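Local coordinates for attaching and effacing protein, pathogenesis factor (Escherichia coli, PDB 4E9L), which is a surface adhesin of the intimin/invasin family, represented here by a fragment of immunoglobulin-like domains, and probably mediates bacterial attachment, at residues A[302-307]-A[312-317]; A[169-172]-A[178-181]; A[318-323]-A[329-334]. One frame throughout, in Å; residues are numbered along the deposited sequence.

Contact 1: A[302-307]-A[312-317]; sequences VADNKT and TTTELT
Thr314 OG1 bonds to Asp304 OD1 at 2.5 Å, short enough that the exact length is doubtful. The setting is an antiparallel beta hairpin, strands 300-303 and 313-319, on the edge of a sheet in an immunoglobulin-like domain. Asp304 turns its carboxylate onto the facing strand and meets both the hydroxyl of Thr314 and the backbone of Glu315. The Thr314 hydroxyl lies anti to its own backbone N (chi1 -171°), which places OG1 beside the Asp304 carboxylate. Asp304 and Thr314 overlap alongside, each reaching across from its own segment. Glu315 N gives two weak bonds to the same carboxylate, 3.4 Å to Asp304 OD1 and 3.3 Å to Asp304 OD2. These donors would be expected to favour the charged form of Asp304. The carboxylate of Glu315 is nearby but not touching, and would act in the other direction.

Backbone bonds pair the strands themselves. Val302 and Thr317 form a hydrogen-bonded pair, with Val302 N to Thr317 O at 3.0 Å and Thr317 N to Val302 O at 2.9 Å. Ala303 and Leu316 follow as a non-hydrogen-bonded pair. Asp304 N then bonds to Glu315 O. Beyond this the chain leaves the strand, and Asn305 OD1 accepts from Thr307 N in an Asx turn. Ala303 CB touches Leu316 CD2 (4.0 Å), and both residues also pack on Leu391. On the other face Val302 and Thr317 lie side by side, with Val302 CG2 3.9 Å from Thr317 CB.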
loop_
_atom_site.group_PDB
_atom_site.type_symbol
_atom_site.label_atom_id
_atom_site.label_comp_id
_atom_site.label_asym_id
_atom_site.label_seq_id
_atom_site.Cartn_x
_atom_site.Cartn_y
_atom_site.Cartn_z
ATOM N N VAL A 302 40.845 -9.450 -3.854
ATOM C CA VAL A 302 42.195 -10.053 -3.759
ATOM C C VAL A 302 42.497 -10.769 -5.091
ATOM O O VAL A 302 41.565 -11.106 -5.811
ATOM C CB VAL A 302 42.353 -11.029 -2.542
ATOM C CG1 VAL A 302 42.121 -10.316 -1.206
ATOM C CG2 VAL A 302 41.432 -12.244 -2.660
ATOM N N ALA A 303 43.785 -11.065 -5.366
ATOM C CA ALA A 303 44.240 -11.820 -6.528
ATOM C C ALA A 303 45.011 -13.015 -5.983
ATOM O O ALA A 303 45.417 -12.961 -4.822
ATOM C CB ALA A 303 45.155 -10.941 -7.387
ATOM N N ASP A 304 45.169 -14.104 -6.760
ATOM C CA ASP A 304 45.944 -15.274 -6.313
ATOM C C ASP A 304 47.482 -15.050 -6.451
ATOM O O ASP A 304 48.273 -15.845 -5.953
ATOM C CB ASP A 304 45.483 -16.580 -7.013
ATOM C CG ASP A 304 45.686 -16.647 -8.523
ATOM O OD1 ASP A 304 46.482 -15.860 -9.051
ATOM O OD2 ASP A 304 45.119 -17.558 -9.158
ATOM N N ASN A 305 47.888 -13.984 -7.157
ATOM C CA ASN A 305 49.296 -13.624 -7.364
ATOM C C ASN A 305 49.396 -12.095 -7.379
ATOM O O ASN A 305 48.787 -11.455 -8.237
ATOM C CB ASN A 305 49.766 -14.192 -8.715
ATOM C CG ASN A 305 51.257 -14.096 -9.011
ATOM O OD1 ASN A 305 52.048 -13.535 -8.249
ATOM N ND2 ASN A 305 51.670 -14.682 -10.119
ATOM N N LYS A 306 50.169 -11.514 -6.448
ATOM C CA LYS A 306 50.381 -10.061 -6.397
ATOM C C LYS A 306 51.449 -9.564 -7.387
ATOM O O LYS A 306 51.525 -8.362 -7.637
ATOM C CB LYS A 306 50.662 -9.565 -4.968
ATOM C CG LYS A 306 51.760 -10.311 -4.212
ATOM C CD LYS A 306 51.889 -9.823 -2.763
ATOM C CE LYS A 306 50.766 -10.286 -1.869
ATOM N NZ LYS A 306 50.871 -9.701 -0.514
ATOM N N THR A 307 52.264 -10.481 -7.949
ATOM C CA THR A 307 53.321 -10.127 -8.917
ATOM C C THR A 307 53.195 -10.984 -10.196
ATOM O O THR A 307 54.117 -11.745 -10.514
ATOM C CB THR A 307 54.736 -10.244 -8.288
ATOM O OG1 THR A 307 55.018 -11.628 -8.049
ATOM C CG2 THR A 307 54.902 -9.409 -7.010
ATOM N N THR A 312 50.050 -12.976 -18.626
ATOM C CA THR A 312 49.653 -14.229 -17.978
ATOM C C THR A 312 48.305 -13.926 -17.270
ATOM O O THR A 312 47.732 -12.864 -17.486
ATOM C CB THR A 312 50.714 -14.781 -17.010
ATOM O OG1 THR A 312 50.840 -13.894 -15.906
ATOM C CG2 THR A 312 52.079 -15.086 -17.684
ATOM N N THR A 313 47.805 -14.839 -16.458
ATOM C CA THR A 313 46.526 -14.634 -15.778
ATOM C C THR A 313 46.668 -14.754 -14.276
ATOM O O THR A 313 47.613 -15.369 -13.768
ATOM C CB THR A 313 45.455 -15.636 -16.259
ATOM O OG1 THR A 313 45.910 -16.955 -15.986
ATOM C CG2 THR A 313 45.101 -15.491 -17.753
ATOM N N THR A 314 45.707 -14.155 -13.574
ATOM C CA THR A 314 45.559 -14.263 -12.140
ATOM C C THR A 314 44.068 -14.282 -11.847
ATOM O O THR A 314 43.297 -13.590 -12.518
ATOM C CB THR A 314 46.390 -13.210 -11.348
ATOM O OG1 THR A 314 46.313 -13.564 -9.969
ATOM C CG2 THR A 314 45.890 -11.762 -11.529
ATOM N N GLU A 315 43.658 -15.102 -10.882
ATOM C CA GLU A 315 42.269 -15.208 -10.458
ATOM C C GLU A 315 41.964 -14.067 -9.476
ATOM O O GLU A 315 42.734 -13.846 -8.545
ATOM C CB GLU A 315 42.062 -16.563 -9.754
ATOM C CG GLU A 315 40.625 -16.840 -9.399
ATOM C CD GLU A 315 40.429 -18.046 -8.500
ATOM O OE1 GLU A 315 40.822 -17.982 -7.309
ATOM O OE2 GLU A 315 39.852 -19.048 -8.983
ATOM N N LEU A 316 40.840 -13.364 -9.678
ATOM C CA LEU A 316 40.384 -12.282 -8.806
ATOM C C LEU A 316 39.255 -12.846 -7.966
ATOM O O LEU A 316 38.399 -13.552 -8.507
ATOM C CB LEU A 316 39.839 -11.076 -9.639
ATOM C CG LEU A 316 40.836 -10.388 -10.570
ATOM C CD1 LEU A 316 40.187 -9.173 -11.254
ATOM C CD2 LEU A 316 42.140 -10.018 -9.832
ATOM N N THR A 317 39.248 -12.547 -6.655
ATOM C CA THR A 317 38.171 -12.957 -5.741
ATOM C C THR A 317 37.586 -11.704 -5.125
ATOM O O THR A 317 38.270 -10.988 -4.386
ATOM C CB THR A 317 38.623 -14.000 -4.692
ATOM O OG1 THR A 317 39.120 -15.152 -5.364
ATOM C CG2 THR A 317 37.458 -14.450 -3.783
#

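Contact 2: A[169-172]-A[178-181]; sequences VMPK and AAAN
Apolar contacts carry most of the meeting between Pro171 and the pair Ala178 and Ala179. The methyl of Ala179 sits against the proline ring, with CB 3.8 Å from Pro171 CD and equally near Pro171 CG. Ala178 CB reaches the same ring more loosely, 4.2 Å from Pro171 CG. Met170 adds a longer arm. Its chain starts anti to the backbone N but bends at chi2 and chi3 (69° and 78°), so the thioether folds over the backbone of 178-181. Met170 SD lies 4.0 Å from Ala179 CB, and Met170 CE touches Ala179 O and Asn181 C, each at 3.6 Å.

One hydrogen bond crosses the contact, from Ala178 N to Pro171 O at 2.9 Å. The donor stands 40° out of the carbonyl plane, off the lone-pair directions. Ala179 N is buried here with no partner in the model.

Strand 165-173, interrupted at Pro171, supplies one side, and the loop between strands 176-177 and 183-187 the other, within an immunoglobulin-like domain of the invasin family. Trp113 NE1 bonds to Ala178 O. Ile96 of strand 95-99, in the facing sheet, packs against both Pro171 and Ala179.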
loop_
_atom_site.group_PDB
_atom_site.type_symbol
_atom_site.label_atom_id
_atom_site.label_comp_id
_atom_site.label_asym_id
_atom_site.label_seq_id
_atom_site.Cartn_x
_atom_site.Cartn_y
_atom_site.Cartn_z
ATOM N N VAL A 169 -33.834 10.877 0.775
ATOM C CA VAL A 169 -35.258 10.529 0.827
ATOM C C VAL A 169 -36.098 11.797 0.723
ATOM O O VAL A 169 -35.897 12.754 1.483
ATOM C CB VAL A 169 -35.618 9.677 2.090
ATOM C CG1 VAL A 169 -37.078 9.218 2.074
ATOM C CG2 VAL A 169 -34.687 8.471 2.230
ATOM N N MET A 170 -37.040 11.797 -0.222
ATOM C CA MET A 170 -37.962 12.911 -0.427
ATOM C C MET A 170 -39.415 12.369 -0.477
ATOM O O MET A 170 -39.696 11.471 -1.298
ATOM C CB MET A 170 -37.580 13.683 -1.732
ATOM C CG MET A 170 -38.637 14.693 -2.234
ATOM S SD MET A 170 -38.846 16.173 -1.163
ATOM C CE MET A 170 -37.397 17.150 -1.634
ATOM N N PRO A 171 -40.357 12.881 0.356
ATOM C CA PRO A 171 -41.760 12.470 0.174
ATOM C C PRO A 171 -42.308 13.169 -1.072
ATOM O O PRO A 171 -41.820 14.251 -1.463
ATOM C CB PRO A 171 -42.452 12.971 1.440
ATOM C CG PRO A 171 -41.650 14.171 1.841
ATOM C CD PRO A 171 -40.237 13.954 1.372
ATOM N N LYS A 172 -43.273 12.523 -1.723
ATOM C CA LYS A 172 -43.889 13.021 -2.939
ATOM C C LYS A 172 -45.410 12.856 -2.911
ATOM O O LYS A 172 -45.937 11.950 -2.272
ATOM C CB LYS A 172 -43.258 12.366 -4.188
ATOM C CG LYS A 172 -41.754 12.748 -4.387
ATOM C CD LYS A 172 -41.239 12.402 -5.753
ATOM C CE LYS A 172 -39.844 12.943 -5.972
ATOM N NZ LYS A 172 -39.140 12.203 -7.057
ATOM N N ALA A 178 -42.807 16.924 -1.705
ATOM C CA ALA A 178 -43.712 17.237 -0.618
ATOM C C ALA A 178 -43.001 17.715 0.670
ATOM O O ALA A 178 -43.619 17.774 1.738
ATOM C CB ALA A 178 -44.644 16.059 -0.356
ATOM N N ALA A 179 -41.714 18.114 0.536
ATOM C CA ALA A 179 -40.912 18.709 1.604
ATOM C C ALA A 179 -39.968 19.715 0.957
ATOM O O ALA A 179 -39.699 19.606 -0.238
ATOM C CB ALA A 179 -40.120 17.641 2.359
ATOM N N ALA A 180 -39.473 20.692 1.734
ATOM C CA ALA A 180 -38.596 21.758 1.220
ATOM C C ALA A 180 -37.289 21.189 0.701
ATOM O O ALA A 180 -36.815 21.621 -0.341
ATOM C CB ALA A 180 -38.328 22.794 2.312
ATOM N N ASN A 181 -36.719 20.215 1.409
ATOM C CA ASN A 181 -35.471 19.562 0.994
ATOM C C ASN A 181 -35.534 18.076 1.308
ATOM O O ASN A 181 -36.279 17.686 2.198
ATOM C CB ASN A 181 -34.268 20.211 1.688
ATOM C CG ASN A 181 -33.958 21.568 1.115
ATOM O OD1 ASN A 181 -33.728 21.729 -0.087
ATOM N ND2 ASN A 181 -34.047 22.581 1.938
#

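Contact 3: A[318-323]-A[329-334]; sequences FTMKDA and TGLKPD
Phe318 meets Pro333 through CD2 and CE2. Phe318 CD2 is 3.8 Å from Pro333 CG, and Phe318 CE2 is 3.9 Å from the same atom. The proline carbon approaches the ring obliquely. Phe318 CG is anti to the backbone N (chi1 174°), which sets CD2 and CE2 against Pro333. The ring and the proline overlap alongside, each reaching out from its own backbone.

Two residues on, Met320 points to the same side. In this immunoglobulin-like beta sandwich the chain leaves strand 313-319 in one sheet and crosses by the loop holding 329-334 to strand 337-339 in the other. Phe318 and Met320 meet the loop by side-chain packing, and no hydrogen bond joins the two segments.

The Met320 chain runs out nearly straight and then bends at chi3 (61°). This turn sets its methyl against Leu331, with Met320 CE 3.4 Å from Leu331 O and 3.9 Å from Leu331 CD2. CB and CG of Leu331 lie only slightly farther from that methyl, so it rests along the leucine side chain as well as on the carbonyl. The methionine lies crosswise to the leucine. Val381 of the facing sheet touches Phe318, Met320 and Leu331. Tyr362 packs on Phe318, Met320 and Pro333, and its hydroxyl takes a hydrogen bond from Leu331 N.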
loop_
_atom_site.group_PDB
_atom_site.type_symbol
_atom_site.label_atom_id
_atom_site.label_comp_id
_atom_site.label_asym_id
_atom_site.label_seq_id
_atom_site.Cartn_x
_atom_site.Cartn_y
_atom_site.Cartn_z
ATOM N N PHE A 318 36.325 -11.422 -5.474
ATOM C CA PHE A 318 35.613 -10.241 -5.030
ATOM C C PHE A 318 34.512 -10.629 -4.047
ATOM O O PHE A 318 33.624 -11.396 -4.408
ATOM C CB PHE A 318 35.090 -9.443 -6.239
ATOM C CG PHE A 318 34.207 -8.272 -5.884
ATOM C CD1 PHE A 318 34.683 -7.232 -5.086
ATOM C CD2 PHE A 318 32.881 -8.232 -6.301
ATOM C CE1 PHE A 318 33.855 -6.164 -4.731
ATOM C CE2 PHE A 318 32.045 -7.164 -5.931
ATOM C CZ PHE A 318 32.539 -6.146 -5.137
ATOM N N THR A 319 34.622 -10.145 -2.775
ATOM C CA THR A 319 33.652 -10.447 -1.709
ATOM C C THR A 319 32.841 -9.197 -1.502
ATOM O O THR A 319 33.390 -8.153 -1.169
ATOM C CB THR A 319 34.360 -10.907 -0.425
ATOM O OG1 THR A 319 35.039 -12.121 -0.717
ATOM C CG2 THR A 319 33.383 -11.131 0.748
ATOM N N MET A 320 31.549 -9.296 -1.729
ATOM C CA MET A 320 30.697 -8.135 -1.642
ATOM C C MET A 320 29.744 -8.195 -0.445
ATOM O O MET A 320 29.000 -9.165 -0.278
ATOM C CB MET A 320 29.963 -7.965 -2.977
ATOM C CG MET A 320 28.950 -6.876 -2.982
ATOM S SD MET A 320 28.573 -6.253 -4.629
ATOM C CE MET A 320 27.955 -7.679 -5.442
ATOM N N LYS A 321 29.791 -7.156 0.390
ATOM C CA LYS A 321 28.894 -7.051 1.539
ATOM C C LYS A 321 28.155 -5.695 1.570
ATOM O O LYS A 321 28.638 -4.716 0.990
ATOM C CB LYS A 321 29.681 -7.239 2.834
ATOM C CG LYS A 321 30.124 -8.676 3.084
ATOM C CD LYS A 321 30.804 -8.805 4.445
ATOM C CE LYS A 321 31.482 -10.148 4.629
ATOM N NZ LYS A 321 32.800 -10.181 3.964
ATOM N N ASP A 322 27.034 -5.641 2.311
ATOM C CA ASP A 322 26.263 -4.405 2.535
ATOM C C ASP A 322 26.796 -3.705 3.811
ATOM O O ASP A 322 27.799 -4.164 4.386
ATOM C CB ASP A 322 24.741 -4.685 2.553
ATOM C CG ASP A 322 24.169 -5.409 3.768
ATOM O OD1 ASP A 322 24.932 -5.676 4.723
ATOM O OD2 ASP A 322 22.954 -5.692 3.771
ATOM N N ALA A 323 26.153 -2.607 4.250
ATOM C CA ALA A 323 26.572 -1.828 5.424
ATOM C C ALA A 323 26.461 -2.578 6.748
ATOM O O ALA A 323 27.076 -2.170 7.744
ATOM C CB ALA A 323 25.801 -0.511 5.489
ATOM N N THR A 329 24.383 -11.095 -2.735
ATOM C CA THR A 329 24.239 -12.219 -3.666
ATOM C C THR A 329 23.383 -11.873 -4.905
ATOM O O THR A 329 22.546 -10.981 -4.835
ATOM C CB THR A 329 23.745 -13.461 -2.870
ATOM O OG1 THR A 329 23.941 -14.649 -3.620
ATOM C CG2 THR A 329 22.290 -13.355 -2.412
ATOM N N GLY A 330 23.611 -12.599 -6.003
ATOM C CA GLY A 330 22.872 -12.469 -7.257
ATOM C C GLY A 330 23.067 -11.162 -7.993
ATOM O O GLY A 330 22.221 -10.774 -8.809
ATOM N N LEU A 331 24.199 -10.491 -7.750
ATOM C CA LEU A 331 24.478 -9.200 -8.352
ATOM C C LEU A 331 25.838 -9.199 -9.031
ATOM O O LEU A 331 26.891 -9.030 -8.378
ATOM C CB LEU A 331 24.337 -8.089 -7.292
ATOM C CG LEU A 331 24.688 -6.667 -7.689
ATOM C CD1 LEU A 331 23.755 -6.133 -8.782
ATOM C CD2 LEU A 331 24.691 -5.755 -6.469
ATOM N N LYS A 332 25.803 -9.414 -10.348
ATOM C CA LYS A 332 26.997 -9.437 -11.181
ATOM C C LYS A 332 27.745 -8.092 -11.331
ATOM O O LYS A 332 27.219 -7.114 -11.886
ATOM C CB LYS A 332 26.734 -10.109 -12.543
ATOM C CG LYS A 332 27.777 -11.179 -12.892
ATOM C CD LYS A 332 27.689 -12.443 -12.016
ATOM C CE LYS A 332 26.734 -13.488 -12.554
ATOM N NZ LYS A 332 27.194 -14.063 -13.849
ATOM N N PRO A 333 29.022 -8.081 -10.922
ATOM C CA PRO A 333 29.838 -6.862 -11.075
ATOM C C PRO A 333 30.097 -6.501 -12.535
ATOM O O PRO A 333 29.924 -7.334 -13.429
ATOM C CB PRO A 333 31.139 -7.220 -10.345
ATOM C CG PRO A 333 30.772 -8.406 -9.457
ATOM C CD PRO A 333 29.796 -9.158 -10.272
ATOM N N ASP A 334 30.488 -5.237 -12.778
ATOM C CA ASP A 334 30.825 -4.739 -14.107
ATOM C C ASP A 334 32.317 -5.076 -14.355
ATOM O O ASP A 334 32.984 -5.662 -13.488
ATOM C CB ASP A 334 30.658 -3.191 -14.144
ATOM C CG ASP A 334 29.315 -2.640 -13.679
ATOM O OD1 ASP A 334 28.282 -3.254 -13.998
ATOM O OD2 ASP A 334 29.300 -1.550 -13.050
#

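Overall arrangement
Contacts 1 and 3 belong to the same domain and share strand 313-319. Their centres are about 18 Å apart. Contact 1 lies at the sheet edge and is partly exposed, and polar and backbone bonds dominate it. Contact 3 is buried and mostly apolar, without hydrogen bonds between its segments. Contact 2 lies in a different immunoglobulin-like domain, on the opposite side of the chain's centre, about 91 Å from contact 1 and about 72 Å from contact 3 between centres. It is partly buried, with a methionine, a proline and two alanines around a single backbone bond. Contacts 2 and 3 both pack a loop against a strand, whereas contact 1 pairs neighbouring strands of one hairpin.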